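Local coordinates for protein glutamate receptor 1 (PDB 4IO3) that probably works as a glutamate-gated ion channel of the rotifer Adineta vaga, this chain being its extracellular ligand-binding domain, here with aspartate bound, at residues A[13-18]-A[83-88]; A[98-103]-A[224-229]; A[106-111]-A[179-184]; A[157-162]-A[172-177]. One frame throughout, in Å; residues are numbered along the deposited sequence.

How the interactions relate
Interactions 1, 3 and 4 meet at the bound aspartate, and interaction 2 lies in the same lobe as interaction 1, with 15 Å between their centres. The amine of the ligand is the shared point: it donates to Asp85 O and Thr87 OG1 from interaction 1 and to Asp180 OD2 from interaction 3, while Arg162 of interaction 4 reaches its side-chain carboxylate. Across the cleft, Ser17 OG and Thr183 CG2 pack 3.7 Å apart. Interactions 3 and 4 share strand 176-180, joined by Leu110 N to Ser177 O at 2.9 Å. Interactions 2 and 4 do not touch; their centres lie 32 Å apart, on opposite sides of the chain's centre.

Interaction 1 of 4, residues A[13-18]-A[83-88]; sequences GVIESV and IGDITV. With ASP (aspartic acid), chain C.
Ile83 N donates to Gly13 O at 2.9 Å with an N-H...O angle of 158°, a backbone bond at the end of strand 9-14 in the parallel sheet of one lobe of this two-lobed, periplasmic-binding-protein-like domain. Here the two segments lie close together: Val14 CG1 rests against the carbonyl oxygen of Ile83, and both side chains are packed by Val41 and Ile45 of helix 40-52. Beyond this point the chains separate, and two waters bridge the join. One water accepts from Ile15 N at 2.8 Å and lies 2.7 Å from Ile83 O; a second sits 2.7 Å from Ile15 O and 2.8 Å from Asp85 OD1. Direct contact returns at the cleft, where Ser17 OG donates to Asp85 OD2 at 2.7 Å, coming from above the carboxylate, 37° out of its plane. The chi1 of Asp85, 52°, tucks CG between its own backbone N and carbonyl carbon, which turns the carboxylate to Ser17. Tyr67 OH holds OD1, and Arg162 makes a long, weak ion pair with OD2. With an alanine here, Ser17 OG and Tyr67 OH would probably each be left without this acceptor, and the second water without its link to the 83-88 segment. An inverse gamma turn centred on Asp85 directs its carbonyl to the ligand, where it accepts from the amine of the bound aspartate, whose N also donates to Thr87 OG1; in return Thr87 N points almost straight, at 2.8 Å, to the ligand's O.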
# COMPACT_ATOMS: atom_id res chain seq x y z
N GLY A 13 -14.20 -14.54 7.94
CA GLY A 13 -13.90 -15.52 6.91
C GLY A 13 -12.40 -15.60 6.69
O GLY A 13 -11.74 -14.57 6.55
N VAL A 14 -11.87 -16.82 6.68
CA VAL A 14 -10.47 -17.04 6.34
C VAL A 14 -10.39 -18.11 5.27
O VAL A 14 -11.36 -18.84 5.05
CB VAL A 14 -9.59 -17.40 7.56
CG1 VAL A 14 -9.67 -16.28 8.57
CG2 VAL A 14 -10.05 -18.72 8.22
N ILE A 15 -9.25 -18.16 4.59
CA ILE A 15 -9.09 -19.06 3.43
C ILE A 15 -7.69 -19.69 3.45
O ILE A 15 -6.68 -19.00 3.67
CB ILE A 15 -9.41 -18.31 2.12
CG1 ILE A 15 -9.39 -19.27 0.91
CG2 ILE A 15 -8.47 -17.08 1.92
CD1 ILE A 15 -9.91 -18.62 -0.35
N GLU A 16 -7.65 -21.00 3.21
CA GLU A 16 -6.39 -21.74 3.30
C GLU A 16 -5.33 -21.19 2.33
O GLU A 16 -5.57 -21.07 1.12
CB GLU A 16 -6.62 -23.24 3.05
CG GLU A 16 -5.38 -24.10 3.22
CD GLU A 16 -5.68 -25.60 3.15
OE1 GLU A 16 -6.87 -25.99 3.11
OE2 GLU A 16 -4.72 -26.41 3.14
N SER A 17 -4.15 -20.91 2.89
CA SER A 17 -3.01 -20.40 2.13
C SER A 17 -1.79 -20.39 3.03
O SER A 17 -1.70 -19.55 3.91
CB SER A 17 -3.26 -18.99 1.65
OG SER A 17 -2.15 -18.57 0.87
N VAL A 18 -0.87 -21.34 2.86
CA VAL A 18 0.24 -21.36 3.80
C VAL A 18 1.22 -20.25 3.42
O VAL A 18 1.48 -20.04 2.24
CB VAL A 18 0.97 -22.73 3.83
CG1 VAL A 18 -0.03 -23.86 4.04
CG2 VAL A 18 1.75 -22.94 2.59
N ILE A 83 -10.35 -12.03 6.16
CA ILE A 83 -8.95 -11.66 6.34
C ILE A 83 -8.07 -12.73 5.71
O ILE A 83 -8.22 -13.92 5.97
CB ILE A 83 -8.57 -11.57 7.82
CG1 ILE A 83 -9.44 -10.54 8.55
CG2 ILE A 83 -7.14 -11.20 7.96
CD1 ILE A 83 -9.14 -10.44 10.05
N GLY A 84 -7.18 -12.28 4.83
CA GLY A 84 -6.23 -13.19 4.22
C GLY A 84 -5.37 -12.46 3.21
O GLY A 84 -5.26 -11.21 3.19
N ASP A 85 -4.76 -13.27 2.36
CA ASP A 85 -3.99 -12.81 1.24
C ASP A 85 -4.91 -12.47 0.08
O ASP A 85 -4.85 -13.09 -0.99
CB ASP A 85 -2.89 -13.82 0.84
CG ASP A 85 -3.39 -15.26 0.63
OD1 ASP A 85 -4.47 -15.65 1.11
OD2 ASP A 85 -2.62 -16.02 -0.04
N ILE A 86 -5.73 -11.45 0.29
CA ILE A 86 -6.82 -11.10 -0.60
C ILE A 86 -6.49 -9.79 -1.30
O ILE A 86 -6.41 -8.71 -0.66
CB ILE A 86 -8.15 -10.95 0.15
CG1 ILE A 86 -8.44 -12.21 0.97
CG2 ILE A 86 -9.26 -10.55 -0.79
CD1 ILE A 86 -9.54 -12.02 2.00
N THR A 87 -6.26 -9.87 -2.60
CA THR A 87 -5.85 -8.71 -3.38
C THR A 87 -6.96 -7.68 -3.55
O THR A 87 -8.10 -8.02 -3.86
CB THR A 87 -5.33 -9.16 -4.75
OG1 THR A 87 -4.28 -10.11 -4.55
CG2 THR A 87 -4.78 -8.00 -5.56
N VAL A 88 -6.60 -6.41 -3.32
CA VAL A 88 -7.54 -5.29 -3.51
C VAL A 88 -7.58 -4.99 -5.00
O VAL A 88 -6.56 -4.66 -5.60
CB VAL A 88 -7.08 -4.06 -2.73
CG1 VAL A 88 -8.02 -2.89 -2.94
CG2 VAL A 88 -6.99 -4.38 -1.28
N ASP C . -4.21 -12.84 -3.79
CA ASP C . -5.02 -13.57 -4.80
C ASP C . -6.43 -13.03 -4.83
O ASP C . -6.88 -12.30 -3.91
CB ASP C . -5.08 -15.08 -4.50
CG ASP C . -3.84 -15.81 -4.94
OD1 ASP C . -3.47 -16.83 -4.27
OD2 ASP C . -3.23 -15.40 -5.96
OXT ASP C . -7.15 -13.34 -5.79
O HOH W 1 -7.20 -16.36 5.38
O HOH W 2 -5.21 -16.71 3.54

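Interaction 2 of 4, residues A[98-103]-A[224-229]; sequences FSNSIS and NILSLR
Arg229 grips the carbonyl of Ser101 through NH2, which donates to Ser101 O at 2.9 Å with an N-H...O angle of 160°. The oxygen lies at the guanidinium edge, only 2° out of its plane. A water closes a second route, accepting from Arg229 NE at 2.8 Å and donating to the same Ser101 O, so two donors serve one carbonyl. Ser101 OG is also near NH2, but at a poor angle, and is no hydrogen bond. Van der Waals contacts flank this polar centre. Ile225 CG2 lies 3.8 Å from Asn100 O, while its CD1 makes an apolar contact with Ile102 CG2 at 4.0 Å. The side chain of Asn100 crosses that of Leu226 at about a right angle, with Asn100 CG 3.8 Å from Leu226 CD1.

In the second shell, Leu226 CD2 covers one guanidinium face, 3.6 Å above its centre. The Arg229 chain runs straight to CD and then bends at chi3 (-65°), which swings the flat group back over Leu226 and toward the loop. That loop is steadied by Ser99 OG, bonded to Asn100 O at 2.8 Å, and by Asp222, which accepts from Asn100 N. Arg229 NH1 turns outward to Thr206 OG1 of the second subunit. The contact thus seats helix 218-230 on the loop between strands 97-98 and 103-112, beside strand 200-211, with helices 40-52 and 233-242 packed against Leu228.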
# COMPACT_ATOMS: atom_id res chain seq x y z
N PHE A 98 -12.60 -2.36 1.34
CA PHE A 98 -11.40 -2.95 1.91
C PHE A 98 -10.83 -2.03 2.99
O PHE A 98 -10.87 -0.81 2.87
CB PHE A 98 -10.34 -3.13 0.84
CG PHE A 98 -10.64 -4.18 -0.18
CD1 PHE A 98 -11.29 -3.86 -1.36
CD2 PHE A 98 -10.26 -5.49 0.03
CE1 PHE A 98 -11.56 -4.83 -2.30
CE2 PHE A 98 -10.50 -6.45 -0.91
CZ PHE A 98 -11.17 -6.12 -2.08
N SER A 99 -10.29 -2.63 4.04
CA SER A 99 -9.55 -1.87 5.02
C SER A 99 -8.27 -1.31 4.43
O SER A 99 -7.83 -1.66 3.32
CB SER A 99 -9.18 -2.77 6.20
OG SER A 99 -8.09 -3.65 5.87
N ASN A 100 -7.63 -0.42 5.18
CA ASN A 100 -6.27 -0.06 4.86
C ASN A 100 -5.45 -1.31 4.69
O ASN A 100 -5.67 -2.32 5.35
CB ASN A 100 -5.67 0.77 6.00
CG ASN A 100 -6.18 2.16 5.99
OD1 ASN A 100 -7.14 2.49 6.68
ND2 ASN A 100 -5.55 2.99 5.18
N SER A 101 -4.48 -1.25 3.79
CA SER A 101 -3.75 -2.46 3.48
C SER A 101 -2.98 -3.04 4.64
O SER A 101 -2.41 -2.33 5.49
CB SER A 101 -2.85 -2.22 2.28
OG SER A 101 -1.91 -1.23 2.54
N ILE A 102 -2.99 -4.36 4.71
CA ILE A 102 -2.17 -5.08 5.66
C ILE A 102 -0.80 -5.44 5.09
O ILE A 102 0.10 -5.74 5.83
CB ILE A 102 -2.87 -6.36 6.21
CG1 ILE A 102 -3.23 -7.36 5.10
CG2 ILE A 102 -4.14 -5.98 6.95
CD1 ILE A 102 -3.69 -8.67 5.68
N SER A 103 -0.63 -5.39 3.77
CA SER A 103 0.63 -5.79 3.13
C SER A 103 0.63 -5.27 1.71
O SER A 103 -0.42 -5.19 1.09
CB SER A 103 0.76 -7.32 3.05
OG SER A 103 1.99 -7.74 2.45
N ASN A 224 -7.03 0.75 13.78
CA ASN A 224 -6.29 -0.29 14.44
C ASN A 224 -5.28 -0.97 13.55
O ASN A 224 -4.16 -1.29 13.97
CB ASN A 224 -7.25 -1.28 15.10
CG ASN A 224 -7.74 -0.78 16.44
OD1 ASN A 224 -7.08 -0.99 17.44
ND2 ASN A 224 -8.87 -0.09 16.45
N ILE A 225 -5.65 -1.19 12.28
CA ILE A 225 -4.68 -1.74 11.34
C ILE A 225 -3.47 -0.79 11.19
O ILE A 225 -2.30 -1.20 11.22
CB ILE A 225 -5.33 -1.97 9.97
CG1 ILE A 225 -6.31 -3.14 10.07
CG2 ILE A 225 -4.28 -2.22 8.92
CD1 ILE A 225 -5.61 -4.47 10.34
N LEU A 226 -3.74 0.50 11.06
CA LEU A 226 -2.67 1.47 10.88
C LEU A 226 -1.79 1.54 12.13
O LEU A 226 -0.59 1.72 12.05
CB LEU A 226 -3.26 2.84 10.55
CG LEU A 226 -3.87 2.94 9.14
CD1 LEU A 226 -4.75 4.13 8.94
CD2 LEU A 226 -2.72 2.94 8.12
N SER A 227 -2.40 1.37 13.29
CA SER A 227 -1.62 1.34 14.52
C SER A 227 -0.71 0.12 14.55
O SER A 227 0.45 0.23 14.93
CB SER A 227 -2.55 1.35 15.74
OG SER A 227 -1.78 1.24 16.94
N LEU A 228 -1.20 -1.05 14.13
CA LEU A 228 -0.33 -2.22 14.06
C LEU A 228 0.83 -1.99 13.07
O LEU A 228 1.94 -2.49 13.26
CB LEU A 228 -1.11 -3.46 13.71
CG LEU A 228 -2.18 -3.93 14.69
CD1 LEU A 228 -2.90 -5.16 14.16
CD2 LEU A 228 -1.58 -4.24 16.08
N ARG A 229 0.55 -1.31 11.97
CA ARG A 229 1.59 -0.99 10.99
C ARG A 229 2.66 -0.11 11.66
O ARG A 229 3.85 -0.43 11.62
CB ARG A 229 0.97 -0.25 9.78
CG ARG A 229 1.94 0.21 8.63
CD ARG A 229 1.26 1.17 7.58
NE ARG A 229 0.17 0.52 6.81
CZ ARG A 229 -0.53 1.07 5.80
NH1 ARG A 229 -0.32 2.29 5.37
NH2 ARG A 229 -1.49 0.37 5.19
O HOH W 3 0.35 -2.24 6.20

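Interaction 3 of 4, residues A[106-111]-A[179-184]; sequences SMRILM and MDIGTA. With ASP (aspartic acid), chain C.
Arg108 and Met179 form an antiparallel hydrogen-bonded pair: Arg108 N donates to Met179 O at 2.9 Å with an N-H...O angle of 168°, and Met179 N answers to Arg108 O at 3.0 Å. A third backbone bond, Ile181 N to Ser106 O at 2.8 Å, continues the ladder into the first residue of helix 181-190. Between these bonds Met107 and Asp180 are the non-hydrogen-bonded pair, where Met107 CA approaches Met179 O at 3.3 Å as a CA-H...O contact.

Side-chain packing is divided between two places. Met179, extended to its tip, brings SD to 3.9 Å from Leu110 CD2, where both side chains also touch Met165 of helix 162-170. Ile181 CD1 packs on Arg108 CD at 3.8 Å, crossing at a slant the aliphatic part of a chain that bends at chi3 (55°) and carries its NH2 to Gly199 O; the Ile181 CG2 methyl also lies against the Ser106 OG hydroxyl.

The charged contact is that of Asp180. Its OD2 accepts from the amine of the bound aspartate at 2.7 Å, while OD1 is held by Asn105 ND2 and lies against Met107 CG. Its chi1 of -68° sets CG anti to the carbonyl carbon, turning the carboxylate into the cleft. A leucine in its place would probably leave the ligand's amine without its negative partner and Asn105 ND2 without this acceptor. An acidic residue where a strand turns into a helix, here at the N-cap position though making no capping bond, meeting the ligand's amine from the second lobe, is characteristic of ionotropic glutamate receptor binding domains.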
# COMPACT_ATOMS: atom_id res chain seq x y z
N SER A 106 2.76 -8.25 -4.95
CA SER A 106 3.00 -8.25 -6.38
C SER A 106 3.01 -9.71 -6.75
O SER A 106 3.01 -10.58 -5.86
CB SER A 106 4.34 -7.60 -6.73
OG SER A 106 5.42 -8.22 -6.02
N MET A 107 3.08 -10.00 -8.03
CA MET A 107 3.14 -11.39 -8.49
C MET A 107 4.45 -11.71 -9.16
O MET A 107 5.13 -10.81 -9.63
CB MET A 107 1.99 -11.73 -9.46
CG MET A 107 0.63 -11.71 -8.78
SD MET A 107 -0.71 -12.33 -9.81
CE MET A 107 -0.99 -10.88 -10.86
N ARG A 108 4.77 -13.00 -9.18
CA ARG A 108 5.91 -13.49 -9.95
C ARG A 108 5.53 -14.69 -10.78
O ARG A 108 4.50 -15.33 -10.54
CB ARG A 108 7.05 -13.80 -8.98
CG ARG A 108 7.49 -12.50 -8.27
CD ARG A 108 8.92 -12.48 -7.88
NE ARG A 108 9.83 -12.73 -8.99
CZ ARG A 108 11.05 -13.23 -8.83
NH1 ARG A 108 11.49 -13.52 -7.61
NH2 ARG A 108 11.83 -13.43 -9.89
N ILE A 109 6.34 -14.98 -11.80
CA ILE A 109 6.19 -16.17 -12.60
C ILE A 109 6.77 -17.37 -11.84
O ILE A 109 7.90 -17.31 -11.39
CB ILE A 109 6.87 -16.00 -13.99
CG1 ILE A 109 6.20 -14.85 -14.75
CG2 ILE A 109 6.77 -17.26 -14.81
CD1 ILE A 109 6.97 -14.40 -15.97
N LEU A 110 5.97 -18.41 -11.69
CA LEU A 110 6.36 -19.67 -11.07
C LEU A 110 6.61 -20.73 -12.13
O LEU A 110 5.79 -20.89 -13.03
CB LEU A 110 5.24 -20.14 -10.16
CG LEU A 110 5.43 -21.46 -9.43
CD1 LEU A 110 6.53 -21.31 -8.38
CD2 LEU A 110 4.14 -21.87 -8.74
N MET A 111 7.71 -21.46 -12.01
CA MET A 111 8.05 -22.48 -13.00
C MET A 111 8.91 -23.59 -12.39
O MET A 111 9.32 -23.46 -11.26
CB MET A 111 8.82 -21.83 -14.16
CG MET A 111 10.20 -21.27 -13.75
SD MET A 111 11.07 -20.60 -15.18
CE MET A 111 12.75 -20.56 -14.53
N MET A 179 1.99 -16.36 -9.30
CA MET A 179 1.72 -16.48 -7.89
C MET A 179 2.07 -15.20 -7.17
O MET A 179 3.06 -14.56 -7.51
CB MET A 179 2.56 -17.65 -7.35
CG MET A 179 2.08 -18.24 -6.09
SD MET A 179 2.95 -19.78 -5.67
CE MET A 179 2.26 -19.87 -4.03
N ASP A 180 1.32 -14.85 -6.13
CA ASP A 180 1.69 -13.75 -5.25
C ASP A 180 3.08 -13.98 -4.64
O ASP A 180 3.42 -15.09 -4.26
CB ASP A 180 0.70 -13.63 -4.09
CG ASP A 180 -0.70 -13.19 -4.49
OD1 ASP A 180 -0.89 -12.46 -5.50
OD2 ASP A 180 -1.64 -13.55 -3.74
N ILE A 181 3.84 -12.90 -4.50
CA ILE A 181 5.25 -13.03 -4.12
C ILE A 181 5.49 -13.60 -2.72
O ILE A 181 6.40 -14.40 -2.54
CB ILE A 181 5.95 -11.66 -4.28
CG1 ILE A 181 7.46 -11.80 -4.12
CG2 ILE A 181 5.39 -10.65 -3.33
CD1 ILE A 181 8.22 -10.54 -4.63
N GLY A 182 4.69 -13.22 -1.73
CA GLY A 182 4.89 -13.71 -0.37
C GLY A 182 4.79 -15.21 -0.25
O GLY A 182 5.71 -15.88 0.22
N THR A 183 3.67 -15.76 -0.71
CA THR A 183 3.49 -17.21 -0.71
C THR A 183 4.38 -17.93 -1.74
O THR A 183 4.82 -19.07 -1.52
CB THR A 183 1.99 -17.59 -0.90
OG1 THR A 183 1.48 -16.94 -2.08
CG2 THR A 183 1.20 -17.17 0.32
N ALA A 184 4.66 -17.28 -2.87
CA ALA A 184 5.51 -17.92 -3.87
C ALA A 184 6.91 -18.15 -3.29
O ALA A 184 7.52 -19.21 -3.46
CB ALA A 184 5.60 -17.06 -5.10
N ASP C . -4.21 -12.84 -3.79
CA ASP C . -5.02 -13.57 -4.80
C ASP C . -6.43 -13.03 -4.83
O ASP C . -6.88 -12.30 -3.91
CB ASP C . -5.08 -15.08 -4.50
CG ASP C . -3.84 -15.81 -4.94
OD1 ASP C . -3.47 -16.83 -4.27
OD2 ASP C . -3.23 -15.40 -5.96
OXT ASP C . -7.15 -13.34 -5.79

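Interaction 4 of 4, residues A[157-162]-A[172-177]; sequences YPLKSR and GIIDVS. With ASP (aspartic acid), chain C.
Tyr157 lies against two consecutive isoleucines, and its side chain can be followed outward atom by atom. CB touches Ile174 CG2 at 3.7 Å, and CG is nearer still to the same methyl, at 3.6 Å. CD1 and CD2 keep this methyl as their neighbour, since Ile174 CG2 sits over one ring face, 4.1 Å from the centroid and 28° off the normal, in a CH-pi contact. Farther out the partner changes: CE2 meets Ile173 CG2 at 3.7 Å, and CZ and OH remain beside that methyl. With CG anti to the backbone N (chi1 -168°), the ring extends toward the 172-177 segment and so reaches both methyls.

Ile174 has a second partner at its other end, where CD1 meets Leu159 CD1 tip to tip at 4.1 Å. The same leucine methyl is 4.0 Å from Ser177 OG, whose hydrogen bond goes to Gly134 O. At the end of the 157-162 segment Arg162 NH2 donates to OD1 of the bound aspartate at 2.8 Å, obliquely and at a bent angle of 133°.

No hydrogen bond joins the two segments directly. Strands 157-159 and 176-180 each run parallel to strand 133-136, which lies between them, and helix 162-170 makes the beta-alpha-beta crossover. Ser161 caps the start of that helix, a Schellman motif at Gly172 ends it, and its Met165 and Ser168 pack on Leu159.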
# COMPACT_ATOMS: atom_id res chain seq x y z
N TYR A 157 -4.63 -22.87 -19.25
CA TYR A 157 -4.91 -24.11 -18.54
C TYR A 157 -5.48 -23.75 -17.18
O TYR A 157 -4.78 -23.20 -16.33
CB TYR A 157 -3.65 -24.93 -18.36
CG TYR A 157 -3.88 -26.35 -17.89
CD1 TYR A 157 -4.07 -26.64 -16.54
CD2 TYR A 157 -3.90 -27.40 -18.79
CE1 TYR A 157 -4.28 -27.94 -16.12
CE2 TYR A 157 -4.10 -28.69 -18.36
CZ TYR A 157 -4.28 -28.96 -17.03
OH TYR A 157 -4.48 -30.26 -16.62
N PRO A 158 -6.75 -24.04 -16.96
CA PRO A 158 -7.38 -23.59 -15.72
C PRO A 158 -6.92 -24.46 -14.57
O PRO A 158 -6.78 -25.67 -14.73
CB PRO A 158 -8.87 -23.74 -16.00
CG PRO A 158 -8.96 -24.77 -17.07
CD PRO A 158 -7.70 -24.75 -17.84
N LEU A 159 -6.67 -23.84 -13.42
CA LEU A 159 -6.29 -24.56 -12.21
C LEU A 159 -7.29 -24.28 -11.13
O LEU A 159 -7.72 -23.13 -10.93
CB LEU A 159 -4.90 -24.11 -11.76
CG LEU A 159 -3.81 -24.34 -12.81
CD1 LEU A 159 -2.59 -23.51 -12.48
CD2 LEU A 159 -3.41 -25.85 -12.92
N LYS A 160 -7.66 -25.32 -10.41
CA LYS A 160 -8.66 -25.21 -9.35
C LYS A 160 -8.08 -24.96 -7.97
O LYS A 160 -8.83 -24.70 -7.05
CB LYS A 160 -9.49 -26.51 -9.31
CG LYS A 160 -8.81 -27.65 -8.57
CD LYS A 160 -9.55 -28.98 -8.81
CE LYS A 160 -9.17 -30.03 -7.77
NZ LYS A 160 -10.15 -31.15 -7.71
N SER A 161 -6.76 -25.05 -7.82
CA SER A 161 -6.12 -24.93 -6.51
C SER A 161 -4.62 -24.71 -6.68
O SER A 161 -4.06 -24.94 -7.74
CB SER A 161 -6.34 -26.21 -5.69
OG SER A 161 -5.72 -27.32 -6.28
N ARG A 162 -3.96 -24.26 -5.61
CA ARG A 162 -2.51 -24.19 -5.64
C ARG A 162 -1.94 -25.59 -5.85
O ARG A 162 -0.94 -25.77 -6.55
CB ARG A 162 -1.97 -23.55 -4.35
CG ARG A 162 -2.31 -22.09 -4.25
CD ARG A 162 -1.67 -21.46 -3.05
NE ARG A 162 -2.17 -20.11 -2.86
CZ ARG A 162 -3.21 -19.78 -2.09
NH1 ARG A 162 -3.90 -20.68 -1.39
NH2 ARG A 162 -3.57 -18.51 -2.04
N GLY A 172 4.87 -31.62 -15.56
CA GLY A 172 5.16 -31.11 -16.89
C GLY A 172 3.94 -30.88 -17.77
O GLY A 172 4.07 -30.80 -18.99
N ILE A 173 2.77 -30.74 -17.16
CA ILE A 173 1.53 -30.48 -17.90
C ILE A 173 1.44 -29.00 -18.30
O ILE A 173 0.89 -28.66 -19.34
CB ILE A 173 0.30 -30.89 -17.06
CG1 ILE A 173 0.28 -32.40 -16.83
CG2 ILE A 173 -0.96 -30.45 -17.70
CD1 ILE A 173 -0.72 -32.83 -15.78
N ILE A 174 1.95 -28.11 -17.45
CA ILE A 174 2.12 -26.70 -17.79
C ILE A 174 3.59 -26.27 -17.56
O ILE A 174 4.34 -26.95 -16.84
CB ILE A 174 1.17 -25.79 -16.94
CG1 ILE A 174 1.47 -25.94 -15.44
CG2 ILE A 174 -0.30 -26.15 -17.23
CD1 ILE A 174 0.66 -25.02 -14.54
N ASP A 175 3.99 -25.15 -18.19
CA ASP A 175 5.35 -24.62 -18.04
C ASP A 175 5.45 -23.49 -17.02
O ASP A 175 6.50 -23.31 -16.42
CB ASP A 175 5.90 -24.09 -19.38
CG ASP A 175 6.22 -25.21 -20.36
OD1 ASP A 175 6.80 -26.22 -19.93
OD2 ASP A 175 5.87 -25.10 -21.55
N VAL A 176 4.41 -22.67 -16.91
CA VAL A 176 4.43 -21.55 -15.97
C VAL A 176 3.08 -21.32 -15.32
O VAL A 176 2.06 -21.76 -15.83
CB VAL A 176 4.82 -20.22 -16.64
CG1 VAL A 176 6.23 -20.25 -17.16
CG2 VAL A 176 3.84 -19.88 -17.79
N SER A 177 3.09 -20.62 -14.19
CA SER A 177 1.90 -19.99 -13.65
C SER A 177 2.29 -18.65 -13.01
O SER A 177 3.44 -18.23 -13.07
CB SER A 177 1.20 -20.89 -12.62
OG SER A 177 -0.11 -20.42 -12.34
N ASP C . -4.21 -12.84 -3.79
CA ASP C . -5.02 -13.57 -4.80
C ASP C . -6.43 -13.03 -4.83
O ASP C . -6.88 -12.30 -3.91
CB ASP C . -5.08 -15.08 -4.50
CG ASP C . -3.84 -15.81 -4.94
OD1 ASP C . -3.47 -16.83 -4.27
OD2 ASP C . -3.23 -15.40 -5.96
OXT ASP C . -7.15 -13.34 -5.79